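Local coordinates for protein proline dehydrogenase (Bradyrhizobium japonicum USDA 110, PDB 3HAZ) that probably oxidises L-proline to glutamate in two steps, joining an FAD-dependent proline dehydrogenase to an NAD+-dependent 1-pyrroline-5-carboxylate dehydrogenase in one chain, at residues N5-F10 / A331-R336; Q262-A267 / D300-G305; T639-A644 / T982-T987; R844-I849 / C868-H873; T854-H859 / F875-A880. One frame throughout, in Å; residues are numbered along the deposited sequence.

Contact 1. Residues N5-F10 / A331-R336; sequences NIPPPF and ARAHDR
H334, whose ring meets I6, follows directly on a helix whose end is closed by a bond of 2.8 Å from R336 N to A331 O. The inner bond, D335 N to R332 O, and the positive phi of D335 complete a Schellman motif. A333 points its methyl at residues 5-7, and the ring of H334 comes near them. A333 offers only that methyl: CB lies 3.6 Å from N5 O and 3.8 Å from I6 CA, packing against the backbone as much as against any side chain. P7 CD also touches this methyl, at 4.3 Å. I6 does more. Its CG1 stands beside the backbone N, anti to the carbonyl carbon (chi1 -67°), and the chain runs on extended, which carries CD1 to within 3.5 Å of H334 CE1. The methyl comes at the imidazole obliquely, and CG1 follows it along the CE1-NE2 side of the ring. H334 ND1 is hydrogen-bonded to a glycerol that probably came from the crystallisation liquor, while its CB rests over one face of the R336 guanidinium.

Helix 320-333 links parallel strands 309-314 and 338-343 of the proline dehydrogenase barrel. The N-terminal segment runs across its outer surface: P7 also packs on Y326 and L330, and F10 on A322 and V323. Because the two segments meet largely through carbon atoms at the protein surface, without a hydrogen bond between them, their match rests on shape and van der Waals contact and has little directional character.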
# COMPACT_ATOMS: atom_id res chain seq x y z
N ASN A 5 36.98 46.34 27.90
CA ASN A 5 37.26 46.52 26.48
C ASN A 5 36.00 46.60 25.62
O ASN A 5 35.05 45.85 25.83
CB ASN A 5 38.13 45.36 25.96
CG ASN A 5 39.34 45.10 26.83
OD1 ASN A 5 39.80 45.97 27.56
ND2 ASN A 5 39.87 43.88 26.75
N ILE A 6 36.00 47.52 24.66
CA ILE A 6 34.97 47.52 23.63
C ILE A 6 35.03 46.17 22.91
O ILE A 6 36.10 45.77 22.44
CB ILE A 6 35.19 48.65 22.60
CG1 ILE A 6 34.98 50.02 23.26
CG2 ILE A 6 34.25 48.48 21.41
CD1 ILE A 6 35.33 51.20 22.36
N PRO A 7 33.90 45.45 22.84
CA PRO A 7 33.85 44.14 22.19
C PRO A 7 34.24 44.21 20.71
O PRO A 7 34.01 45.23 20.06
CB PRO A 7 32.37 43.75 22.32
CG PRO A 7 31.66 45.06 22.55
CD PRO A 7 32.60 45.80 23.44
N PRO A 8 34.83 43.12 20.19
CA PRO A 8 35.17 43.01 18.77
C PRO A 8 33.92 43.02 17.90
O PRO A 8 32.84 42.71 18.40
CB PRO A 8 35.85 41.64 18.67
CG PRO A 8 36.21 41.26 20.07
CD PRO A 8 35.17 41.90 20.94
N PRO A 9 34.05 43.39 16.62
CA PRO A 9 32.88 43.37 15.73
C PRO A 9 32.16 42.03 15.83
O PRO A 9 32.81 40.99 15.77
CB PRO A 9 33.49 43.56 14.35
CG PRO A 9 34.74 44.36 14.61
CD PRO A 9 35.25 43.88 15.94
N PHE A 10 30.84 42.05 15.98
CA PHE A 10 30.07 40.83 16.18
C PHE A 10 30.20 39.86 15.00
O PHE A 10 30.06 40.25 13.84
CB PHE A 10 28.60 41.18 16.40
CG PHE A 10 27.74 40.01 16.77
CD1 PHE A 10 27.74 39.52 18.07
CD2 PHE A 10 26.91 39.42 15.84
CE1 PHE A 10 26.94 38.44 18.42
CE2 PHE A 10 26.10 38.35 16.18
CZ PHE A 10 26.12 37.86 17.47
N ALA A 331 27.58 47.82 26.75
CA ALA A 331 27.08 48.65 27.83
C ALA A 331 28.15 48.88 28.90
O ALA A 331 28.35 50.00 29.36
CB ALA A 331 25.82 48.05 28.44
N ARG A 332 28.84 47.81 29.29
CA ARG A 332 29.88 47.93 30.32
C ARG A 332 31.06 48.75 29.81
O ARG A 332 31.61 49.57 30.54
CB ARG A 332 30.37 46.55 30.78
CG ARG A 332 29.27 45.63 31.30
CD ARG A 332 29.86 44.39 31.98
NE ARG A 332 31.12 43.97 31.37
CZ ARG A 332 31.24 43.02 30.45
NH1 ARG A 332 32.43 42.71 29.96
NH2 ARG A 332 30.16 42.37 30.02
N ALA A 333 31.44 48.53 28.56
CA ALA A 333 32.60 49.19 27.99
C ALA A 333 32.43 50.71 27.91
O ALA A 333 33.39 51.46 28.07
CB ALA A 333 32.92 48.62 26.61
N HIS A 334 31.21 51.15 27.65
CA HIS A 334 30.95 52.59 27.57
C HIS A 334 30.28 53.10 28.84
O HIS A 334 29.88 54.27 28.92
CB HIS A 334 30.13 52.92 26.32
CG HIS A 334 30.81 52.55 25.03
ND1 HIS A 334 31.94 53.19 24.58
CD2 HIS A 334 30.51 51.62 24.10
CE1 HIS A 334 32.32 52.66 23.43
NE2 HIS A 334 31.47 51.70 23.12
N ASP A 335 30.17 52.23 29.83
CA ASP A 335 29.48 52.52 31.09
C ASP A 335 28.12 53.19 30.86
O ASP A 335 27.88 54.30 31.34
CB ASP A 335 30.35 53.36 32.02
CG ASP A 335 29.78 53.47 33.42
OD1 ASP A 335 28.97 52.60 33.80
OD2 ASP A 335 30.12 54.43 34.14
N ARG A 336 27.25 52.51 30.13
CA ARG A 336 25.91 53.02 29.87
C ARG A 336 24.86 52.07 30.41
O ARG A 336 25.13 50.88 30.61
CB ARG A 336 25.69 53.23 28.37
CG ARG A 336 26.77 54.05 27.67
CD ARG A 336 26.67 55.54 27.99
NE ARG A 336 27.73 56.27 27.31
CZ ARG A 336 27.69 56.63 26.02
NH1 ARG A 336 28.72 57.28 25.49
NH2 ARG A 336 26.62 56.36 25.28

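Contact 2. Residues Q262-A267 / D300-G305; sequences QLLDLA and DPSLKG
L264 and D300 cross at about a right angle, the leucine methyls lying against the flank of the aspartate. CG of L264 is anti to its own backbone N (chi1 179°), which extends the isobutyl group from the helix toward residues 300-303. CD2 then meets the carboxylate, with D300 OD2 only 3.0 Å away, an approach so short for a methyl that its exact length is doubtful. CD1 takes the other side, 3.6 Å from S302 OG and 3.9 Å from L303 CD1, so one leucine spans an acid, a hydroxyl and an apolar branch. One turn further along the helix, A267 CB meets both methyls of L303, CD2 and CD1, each at 4.0 Å.

Helix 252-272 covers the outside of the proline dehydrogenase barrel between strands 235-238 and 276-279, and the loop it touches leads from helix 287-298 into strand 309-314, the next strand but one after 235-238. That loop holds an Asx turn: S302 N donates to D300 OD1 at 2.8 Å, on the anti side and 19° out of the carboxylate plane. The same oxygen takes a second bond, 2.6 Å from S302 OG, which comes from above that plane; two donors from one residue thus hold the carboxylate against rotation. With an alanine in place of D300, S302 N and OG would probably lose their shared acceptor, freeing the turn to shift and opening a gap beside L264 CD2. Beyond the pair, S302 OG is also bonded by Q268 NE2 of helix 252-272.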
# COMPACT_ATOMS: atom_id res chain seq x y z
N GLN A 262 23.82 60.14 11.22
CA GLN A 262 22.37 60.30 11.16
C GLN A 262 21.69 59.72 12.39
O GLN A 262 20.88 60.38 13.03
CB GLN A 262 21.82 59.65 9.89
CG GLN A 262 22.58 60.01 8.62
CD GLN A 262 22.20 61.36 8.06
OE1 GLN A 262 21.69 62.23 8.76
NE2 GLN A 262 22.47 61.55 6.76
N LEU A 263 22.03 58.47 12.72
CA LEU A 263 21.46 57.80 13.89
C LEU A 263 21.85 58.51 15.17
O LEU A 263 21.08 58.57 16.12
CB LEU A 263 21.92 56.34 13.97
CG LEU A 263 21.19 55.48 15.01
CD1 LEU A 263 19.72 55.31 14.64
CD2 LEU A 263 21.85 54.12 15.20
N LEU A 264 23.07 59.06 15.19
CA LEU A 264 23.54 59.81 16.34
C LEU A 264 22.70 61.08 16.55
O LEU A 264 22.29 61.38 17.67
CB LEU A 264 25.02 60.18 16.18
CG LEU A 264 25.61 61.00 17.33
CD1 LEU A 264 25.34 60.33 18.67
CD2 LEU A 264 27.10 61.23 17.13
N ASP A 265 22.46 61.81 15.47
CA ASP A 265 21.65 63.03 15.52
C ASP A 265 20.27 62.73 16.11
O ASP A 265 19.79 63.44 17.00
CB ASP A 265 21.51 63.62 14.12
CG ASP A 265 20.85 65.00 14.11
OD1 ASP A 265 20.24 65.40 15.12
OD2 ASP A 265 20.95 65.69 13.08
N LEU A 266 19.65 61.66 15.64
CA LEU A 266 18.34 61.27 16.15
C LEU A 266 18.39 60.85 17.63
O LEU A 266 17.52 61.23 18.41
CB LEU A 266 17.72 60.17 15.29
CG LEU A 266 17.28 60.55 13.87
CD1 LEU A 266 16.73 59.32 13.12
CD2 LEU A 266 16.26 61.68 13.87
N ALA A 267 19.41 60.09 18.02
CA ALA A 267 19.58 59.68 19.42
C ALA A 267 19.75 60.89 20.34
O ALA A 267 19.21 60.92 21.44
CB ALA A 267 20.78 58.74 19.55
N ASP A 300 29.60 57.41 20.97
CA ASP A 300 29.74 58.86 20.97
C ASP A 300 29.48 59.46 22.35
O ASP A 300 28.43 59.24 22.95
CB ASP A 300 28.81 59.50 19.94
CG ASP A 300 29.13 60.97 19.71
OD1 ASP A 300 28.80 61.80 20.58
OD2 ASP A 300 29.70 61.30 18.65
N PRO A 301 30.44 60.25 22.86
CA PRO A 301 30.39 60.84 24.20
C PRO A 301 29.11 61.64 24.44
O PRO A 301 28.71 61.81 25.60
CB PRO A 301 31.60 61.78 24.22
CG PRO A 301 32.54 61.20 23.21
CD PRO A 301 31.67 60.61 22.13
N SER A 302 28.48 62.12 23.38
CA SER A 302 27.27 62.93 23.49
C SER A 302 26.09 62.13 24.06
O SER A 302 25.08 62.72 24.46
CB SER A 302 26.88 63.53 22.14
OG SER A 302 26.36 62.54 21.27
N LEU A 303 26.21 60.81 24.10
CA LEU A 303 25.11 59.97 24.60
C LEU A 303 25.29 59.57 26.07
O LEU A 303 24.47 58.85 26.64
CB LEU A 303 24.90 58.75 23.70
CG LEU A 303 24.52 59.11 22.26
CD1 LEU A 303 24.19 57.87 21.43
CD2 LEU A 303 23.35 60.09 22.25
N LYS A 304 26.35 60.07 26.70
CA LYS A 304 26.55 59.86 28.13
C LYS A 304 25.41 60.48 28.94
O LYS A 304 24.80 61.47 28.52
CB LYS A 304 27.88 60.48 28.58
CG LYS A 304 29.12 59.76 28.09
CD LYS A 304 30.37 60.59 28.40
CE LYS A 304 31.65 59.81 28.12
NZ LYS A 304 31.75 58.58 28.97
N GLY A 305 25.14 59.91 30.11
CA GLY A 305 24.17 60.48 31.03
C GLY A 305 22.74 60.34 30.57
O GLY A 305 21.89 61.17 30.89

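Contact 3. Residues T639-A644 / T982-T987; sequences TGESNA and TVTINT
G640 O receives T987 N at 2.8 Å, with the donor well above the carbonyl plane and the N-H bent to 137°; K353 of the second subunit binds the same oxygen. From here the strands run antiparallel. E641, paired with N986, carries an extended side chain whose CD lies 3.6 Å from T984 CG2. Its OE1 accepts N643 ND2 in a nearly straight bond (173°), while OE2 forms a salt bridge with R944 of the second subunit. S642 makes the hydrogen-bonded pair with I985, N to O and O to N both at 2.9 Å. Its hydroxyl turns to the opposite face, 3.4 Å from I985 CB, and shares a water with V983 O. N643 lies side by side with T984: T984 OG1 donates to N643 OD1 at 2.7 Å, and Q954 NE2 of the second subunit adds another bond to that oxygen. A644 pairs with V983, its N 3.0 Å from V983 O.

T982 to I985 also pair in parallel with a strand of the second subunit, continuing the sheet across the interface, as in the oligomerisation arm of aldehyde dehydrogenases. On the face bearing E641, N643 and T984, the carboxylate and amide are tied together within the chain and then shared with side chains of the partner, which probably fixes their rotation and makes the association specific.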
# COMPACT_ATOMS: atom_id res chain seq x y z
N THR A 639 0.95 -10.07 -28.13
CA THR A 639 1.76 -11.14 -27.59
C THR A 639 2.71 -11.64 -28.69
O THR A 639 2.44 -11.44 -29.88
CB THR A 639 0.87 -12.30 -27.10
OG1 THR A 639 1.67 -13.28 -26.43
CG2 THR A 639 0.15 -12.95 -28.28
N GLY A 640 3.81 -12.28 -28.31
CA GLY A 640 4.75 -12.83 -29.28
C GLY A 640 5.57 -11.77 -30.00
O GLY A 640 6.18 -12.04 -31.03
N GLU A 641 5.61 -10.56 -29.44
CA GLU A 641 6.39 -9.48 -30.03
C GLU A 641 6.86 -8.50 -28.97
O GLU A 641 6.10 -8.14 -28.07
CB GLU A 641 5.56 -8.74 -31.09
CG GLU A 641 6.32 -7.66 -31.85
CD GLU A 641 5.43 -6.91 -32.83
OE1 GLU A 641 4.80 -5.90 -32.42
OE2 GLU A 641 5.36 -7.33 -34.01
N SER A 642 8.11 -8.06 -29.07
CA SER A 642 8.60 -7.01 -28.19
C SER A 642 8.82 -5.72 -28.98
O SER A 642 9.25 -5.75 -30.14
CB SER A 642 9.90 -7.42 -27.50
OG SER A 642 10.99 -7.42 -28.41
N ASN A 643 8.52 -4.59 -28.35
CA ASN A 643 8.71 -3.28 -28.95
C ASN A 643 9.36 -2.35 -27.95
O ASN A 643 8.80 -2.08 -26.89
CB ASN A 643 7.38 -2.70 -29.42
CG ASN A 643 6.78 -3.48 -30.57
OD1 ASN A 643 7.12 -3.26 -31.73
ND2 ASN A 643 5.88 -4.40 -30.25
N ALA A 644 10.55 -1.86 -28.28
CA ALA A 644 11.31 -1.04 -27.35
C ALA A 644 11.78 0.26 -28.01
O ALA A 644 12.36 0.24 -29.10
CB ALA A 644 12.49 -1.83 -26.80
N THR A 982 13.24 2.65 -32.62
CA THR A 982 12.34 1.59 -32.22
C THR A 982 12.87 0.24 -32.69
O THR A 982 13.19 0.07 -33.87
CB THR A 982 10.94 1.80 -32.82
OG1 THR A 982 10.45 3.09 -32.44
CG2 THR A 982 9.97 0.71 -32.36
N VAL A 983 12.98 -0.71 -31.76
CA VAL A 983 13.35 -2.07 -32.10
C VAL A 983 12.17 -3.00 -31.85
O VAL A 983 11.63 -3.08 -30.74
CB VAL A 983 14.56 -2.56 -31.29
CG1 VAL A 983 14.78 -4.05 -31.52
CG2 VAL A 983 15.80 -1.76 -31.65
N THR A 984 11.75 -3.69 -32.91
CA THR A 984 10.62 -4.60 -32.85
C THR A 984 11.07 -6.02 -33.17
O THR A 984 11.52 -6.29 -34.28
CB THR A 984 9.55 -4.18 -33.86
OG1 THR A 984 9.06 -2.88 -33.52
CG2 THR A 984 8.39 -5.17 -33.87
N ILE A 985 10.93 -6.92 -32.20
CA ILE A 985 11.36 -8.29 -32.38
C ILE A 985 10.18 -9.26 -32.33
O ILE A 985 9.44 -9.29 -31.35
CB ILE A 985 12.37 -8.70 -31.28
CG1 ILE A 985 13.55 -7.72 -31.27
CG2 ILE A 985 12.84 -10.15 -31.48
CD1 ILE A 985 14.39 -7.82 -30.02
N ASN A 986 10.00 -10.04 -33.39
CA ASN A 986 9.04 -11.13 -33.36
C ASN A 986 9.56 -12.23 -32.45
O ASN A 986 10.49 -12.96 -32.80
CB ASN A 986 8.81 -11.65 -34.78
CG ASN A 986 7.96 -12.91 -34.81
OD1 ASN A 986 7.43 -13.36 -33.79
ND2 ASN A 986 7.82 -13.49 -36.00
N THR A 987 8.99 -12.35 -31.26
CA THR A 987 9.51 -13.28 -30.26
C THR A 987 8.79 -14.63 -30.25
O THR A 987 9.14 -15.51 -29.46
CB THR A 987 9.47 -12.67 -28.84
OG1 THR A 987 8.13 -12.30 -28.50
CG2 THR A 987 10.35 -11.42 -28.78
O HOH W 1 12.15 -5.14 -28.95

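Contact 4. Residues R844-I849 / C868-H873; sequences RLDAHI and CFVAPH
Chi1 of I849 is -78° and that of H873 is -81°, which sets each gamma group (CG1 and CG respectively) anti to its carbonyl carbon and brings the two side chains across each other at about a right angle. I849 CD1 then sits over the middle of one face of the imidazole, 3.6 Å from its centroid and 15° off the ring normal, a CH-pi contact. CG2 of the same residue reaches toward the NE2 side of the ring, 3.8 Å from H873 NE2. What holds the ring is a 2.8 Å bond from H873 ND1 to A871 O, lying close to the ring plane. V870 packs beside it: its CG1 meets I849 CD1 at 3.9 Å, and its CG2 packs on L845 CD1 at 4.1 Å. D846, salt-bridged to K842, passes beside that second methyl. A serine in place of H873 would probably strip I849 CD1 of the flat surface beneath it and leave A871 O without this donor.

The contact joins the loop leading into strand 873-876, and that strand's first residue, to helix 839-855. L845, H848 and I849 also rest on I891 of the adjacent strand 891-897, so the helix packs on both loop and strand.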
# COMPACT_ATOMS: atom_id res chain seq x y z
N ARG A 844 28.02 51.10 -29.03
CA ARG A 844 26.66 50.84 -29.46
C ARG A 844 25.67 51.37 -28.42
O ARG A 844 24.65 51.98 -28.76
CB ARG A 844 26.46 49.33 -29.65
CG ARG A 844 25.24 48.96 -30.46
CD ARG A 844 25.36 47.54 -31.01
NE ARG A 844 26.63 47.32 -31.70
CZ ARG A 844 27.55 46.43 -31.32
NH1 ARG A 844 28.68 46.30 -32.01
NH2 ARG A 844 27.34 45.67 -30.25
N LEU A 845 25.97 51.14 -27.15
CA LEU A 845 25.13 51.64 -26.08
C LEU A 845 25.11 53.17 -26.06
O LEU A 845 24.05 53.80 -25.95
CB LEU A 845 25.59 51.08 -24.73
CG LEU A 845 25.40 49.56 -24.60
CD1 LEU A 845 25.96 49.03 -23.29
CD2 LEU A 845 23.92 49.22 -24.74
N ASP A 846 26.29 53.77 -26.19
CA ASP A 846 26.39 55.22 -26.16
C ASP A 846 25.62 55.85 -27.32
O ASP A 846 25.05 56.93 -27.18
CB ASP A 846 27.85 55.66 -26.18
CG ASP A 846 28.52 55.50 -24.82
OD1 ASP A 846 27.81 55.17 -23.85
OD2 ASP A 846 29.75 55.70 -24.74
N ALA A 847 25.61 55.17 -28.46
CA ALA A 847 24.88 55.66 -29.63
C ALA A 847 23.37 55.66 -29.37
O ALA A 847 22.68 56.62 -29.70
CB ALA A 847 25.22 54.82 -30.86
N HIS A 848 22.86 54.58 -28.78
CA HIS A 848 21.45 54.49 -28.42
C HIS A 848 21.06 55.55 -27.39
O HIS A 848 19.98 56.15 -27.46
CB HIS A 848 21.10 53.10 -27.88
CG HIS A 848 19.67 52.95 -27.47
ND1 HIS A 848 18.66 52.74 -28.38
CD2 HIS A 848 19.08 52.97 -26.25
CE1 HIS A 848 17.50 52.65 -27.75
NE2 HIS A 848 17.73 52.79 -26.45
N ILE A 849 21.94 55.76 -26.41
CA ILE A 849 21.71 56.77 -25.39
C ILE A 849 21.63 58.17 -26.02
O ILE A 849 20.73 58.94 -25.71
CB ILE A 849 22.80 56.72 -24.30
CG1 ILE A 849 22.51 55.56 -23.35
CG2 ILE A 849 22.87 58.05 -23.54
CD1 ILE A 849 23.69 55.11 -22.52
N CYS A 868 35.54 51.26 -19.95
CA CYS A 868 34.43 50.54 -20.57
C CYS A 868 33.22 50.47 -19.65
O CYS A 868 32.71 49.38 -19.37
CB CYS A 868 34.85 49.12 -20.99
SG CYS A 868 35.37 48.96 -22.71
N PHE A 869 32.76 51.62 -19.18
CA PHE A 869 31.60 51.67 -18.30
C PHE A 869 30.43 52.40 -18.96
O PHE A 869 30.62 53.40 -19.65
CB PHE A 869 31.95 52.35 -16.98
CG PHE A 869 32.89 51.57 -16.13
CD1 PHE A 869 34.26 51.74 -16.25
CD2 PHE A 869 32.41 50.66 -15.20
CE1 PHE A 869 35.14 51.01 -15.46
CE2 PHE A 869 33.28 49.93 -14.41
CZ PHE A 869 34.64 50.11 -14.53
N VAL A 870 29.23 51.87 -18.74
CA VAL A 870 28.00 52.58 -19.06
C VAL A 870 27.08 52.57 -17.84
O VAL A 870 26.73 51.50 -17.34
CB VAL A 870 27.28 51.96 -20.27
CG1 VAL A 870 26.00 52.71 -20.56
CG2 VAL A 870 28.19 51.98 -21.49
N ALA A 871 26.69 53.74 -17.37
CA ALA A 871 25.84 53.86 -16.18
C ALA A 871 24.37 53.59 -16.50
O ALA A 871 23.96 53.67 -17.65
CB ALA A 871 26.01 55.24 -15.54
N PRO A 872 23.58 53.26 -15.47
CA PRO A 872 22.14 53.12 -15.66
C PRO A 872 21.52 54.37 -16.28
O PRO A 872 21.86 55.51 -15.93
CB PRO A 872 21.62 52.91 -14.23
CG PRO A 872 22.77 52.27 -13.52
CD PRO A 872 23.99 52.94 -14.09
N HIS A 873 20.63 54.16 -17.23
CA HIS A 873 19.90 55.26 -17.86
C HIS A 873 18.43 54.91 -17.84
O HIS A 873 18.05 53.76 -18.00
CB HIS A 873 20.37 55.46 -19.30
CG HIS A 873 21.64 56.25 -19.43
ND1 HIS A 873 22.88 55.73 -19.13
CD2 HIS A 873 21.86 57.52 -19.85
CE1 HIS A 873 23.80 56.65 -19.34
NE2 HIS A 873 23.21 57.74 -19.78

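Contact 5. Residues T854-H859 / F875-A880; sequences TEARLH and FELTEA
The guanidinium of R857 has E876 OE1 over one face, 3.6 Å above its plane and offset toward the rim, and the two flat groups are only 9° from parallel. No N-H of the guanidinium points at that oxygen, so the salt bridge, long at 3.8 Å from NH1 to OE1, works through charge alone. A directed bond to the same oxygen comes from H859: NE2 donates in its ring plane to the anti lone pair of E876 OE1 at 2.7 Å, and E876 CB lies at the ring edge. E876 gets there fully extended, CG anti to the backbone N (chi1 171°). Its other oxygen, OE2, pairs with R896, a surrounding that would probably favour the ionised carboxylate. The F875 ring has A856 O near its plane at one edge, while L858 CD1 comes obliquely to CE2 at 3.6 Å.

Between the backbones, E876 N donates to R857 O at 2.9 Å; the return bond from R857 N is weak. A856 CB packs on L877 CD1 at 3.9 Å, and a water bridges E855 O and T878 OG1.

This is the antiparallel hairpin of strands 857-861 and 873-876 at one margin of the mixed seven-stranded sheet. Strand 891-897 continues the sheet beside F875, helix 839-855 covers F875 and L877 through M852, and I811 of helix 804-819 meets H859 and E876 on the opposite face.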
# COMPACT_ATOMS: atom_id res chain seq x y z
N THR A 854 17.57 62.66 -27.61
CA THR A 854 16.90 63.59 -28.53
C THR A 854 15.49 63.15 -28.90
O THR A 854 14.76 63.90 -29.55
CB THR A 854 17.68 63.80 -29.85
OG1 THR A 854 17.67 62.59 -30.61
CG2 THR A 854 19.12 64.23 -29.59
N GLU A 855 15.11 61.93 -28.50
CA GLU A 855 13.80 61.37 -28.85
C GLU A 855 12.84 61.16 -27.68
O GLU A 855 11.64 61.02 -27.89
CB GLU A 855 13.95 60.04 -29.59
CG GLU A 855 13.72 60.12 -31.08
CD GLU A 855 15.00 60.05 -31.86
OE1 GLU A 855 15.48 61.10 -32.32
OE2 GLU A 855 15.53 58.92 -32.01
N ALA A 856 13.36 61.10 -26.46
CA ALA A 856 12.53 60.74 -25.32
C ALA A 856 12.99 61.45 -24.04
O ALA A 856 14.12 61.92 -23.96
CB ALA A 856 12.54 59.24 -25.13
N ARG A 857 12.11 61.50 -23.04
CA ARG A 857 12.44 62.18 -21.78
C ARG A 857 13.54 61.44 -21.04
O ARG A 857 13.47 60.22 -20.88
CB ARG A 857 11.21 62.32 -20.87
CG ARG A 857 11.44 63.33 -19.74
CD ARG A 857 10.39 63.30 -18.61
NE ARG A 857 9.03 63.06 -19.08
CZ ARG A 857 7.94 63.29 -18.35
NH1 ARG A 857 6.74 63.02 -18.85
NH2 ARG A 857 8.04 63.79 -17.13
N LEU A 858 14.55 62.17 -20.60
CA LEU A 858 15.58 61.58 -19.76
C LEU A 858 15.20 61.71 -18.29
O LEU A 858 15.09 62.81 -17.77
CB LEU A 858 16.92 62.28 -20.00
CG LEU A 858 18.06 61.82 -19.09
CD1 LEU A 858 18.46 60.38 -19.38
CD2 LEU A 858 19.25 62.76 -19.23
N HIS A 859 14.98 60.58 -17.62
CA HIS A 859 14.70 60.62 -16.20
C HIS A 859 15.98 60.48 -15.39
O HIS A 859 16.08 61.00 -14.28
CB HIS A 859 13.67 59.55 -15.78
CG HIS A 859 12.26 59.91 -16.12
ND1 HIS A 859 11.54 60.85 -15.42
CD2 HIS A 859 11.43 59.46 -17.09
CE1 HIS A 859 10.33 60.96 -15.94
NE2 HIS A 859 10.24 60.13 -16.95
N PHE A 875 14.92 56.24 -19.72
CA PHE A 875 14.20 57.10 -20.65
C PHE A 875 12.73 56.76 -20.59
O PHE A 875 12.36 55.59 -20.38
CB PHE A 875 14.70 56.91 -22.09
CG PHE A 875 16.11 57.34 -22.30
CD1 PHE A 875 17.14 56.41 -22.32
CD2 PHE A 875 16.42 58.68 -22.48
CE1 PHE A 875 18.45 56.81 -22.51
CE2 PHE A 875 17.72 59.08 -22.67
CZ PHE A 875 18.74 58.15 -22.69
N GLU A 876 11.89 57.77 -20.76
CA GLU A 876 10.46 57.53 -20.90
C GLU A 876 10.06 57.78 -22.34
O GLU A 876 10.37 58.83 -22.91
CB GLU A 876 9.64 58.42 -19.94
CG GLU A 876 8.14 58.35 -20.20
CD GLU A 876 7.31 59.01 -19.10
OE1 GLU A 876 7.89 59.50 -18.11
OE2 GLU A 876 6.07 59.03 -19.23
N LEU A 877 9.39 56.80 -22.92
CA LEU A 877 8.91 56.87 -24.29
C LEU A 877 7.48 57.36 -24.29
O LEU A 877 6.73 57.11 -23.34
CB LEU A 877 8.93 55.47 -24.90
CG LEU A 877 10.19 54.88 -25.55
CD1 LEU A 877 11.47 55.52 -25.02
CD2 LEU A 877 10.20 53.34 -25.39
N THR A 878 7.08 58.03 -25.37
CA THR A 878 5.69 58.37 -25.60
C THR A 878 4.91 57.10 -25.88
O THR A 878 3.81 56.90 -25.36
CB THR A 878 5.53 59.32 -26.80
OG1 THR A 878 6.12 60.59 -26.49
CG2 THR A 878 4.06 59.52 -27.13
N GLU A 879 5.48 56.23 -26.71
CA GLU A 879 4.88 54.94 -27.00
C GLU A 879 5.94 53.84 -27.16
O GLU A 879 7.09 54.13 -27.50
CB GLU A 879 3.98 55.02 -28.24
CG GLU A 879 4.69 55.52 -29.48
CD GLU A 879 3.74 55.79 -30.62
OE1 GLU A 879 2.53 55.50 -30.46
OE2 GLU A 879 4.19 56.28 -31.67
N ALA A 880 5.54 52.60 -26.90
CA ALA A 880 6.47 51.47 -26.90
C ALA A 880 7.12 51.29 -28.27
O ALA A 880 8.26 50.84 -28.36
CB ALA A 880 5.76 50.20 -26.48
O HOH W 2 8.99 60.49 -26.58

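Overall arrangement
Contacts 1 and 2 lie close together on the proline dehydrogenase barrel and touch: R336 NH1 probably bonds D300 O. Both are mainly apolar, contact 1 on the surface and contact 2 partly buried against a polar turn. Contacts 4 and 5, in the aldehyde dehydrogenase part, share helix 839-855 and meet where I849 O packs on F875 CZ. Contact 4 is the buried and mainly apolar one of the pair, whereas contact 5 mixes strand bonding with a charged cluster. Contact 3 stands apart, its centre about 63 Å from that of contact 4 and about 81 Å from that of contact 1; it has the most backbone hydrogen bonds, and it alone touches another subunit.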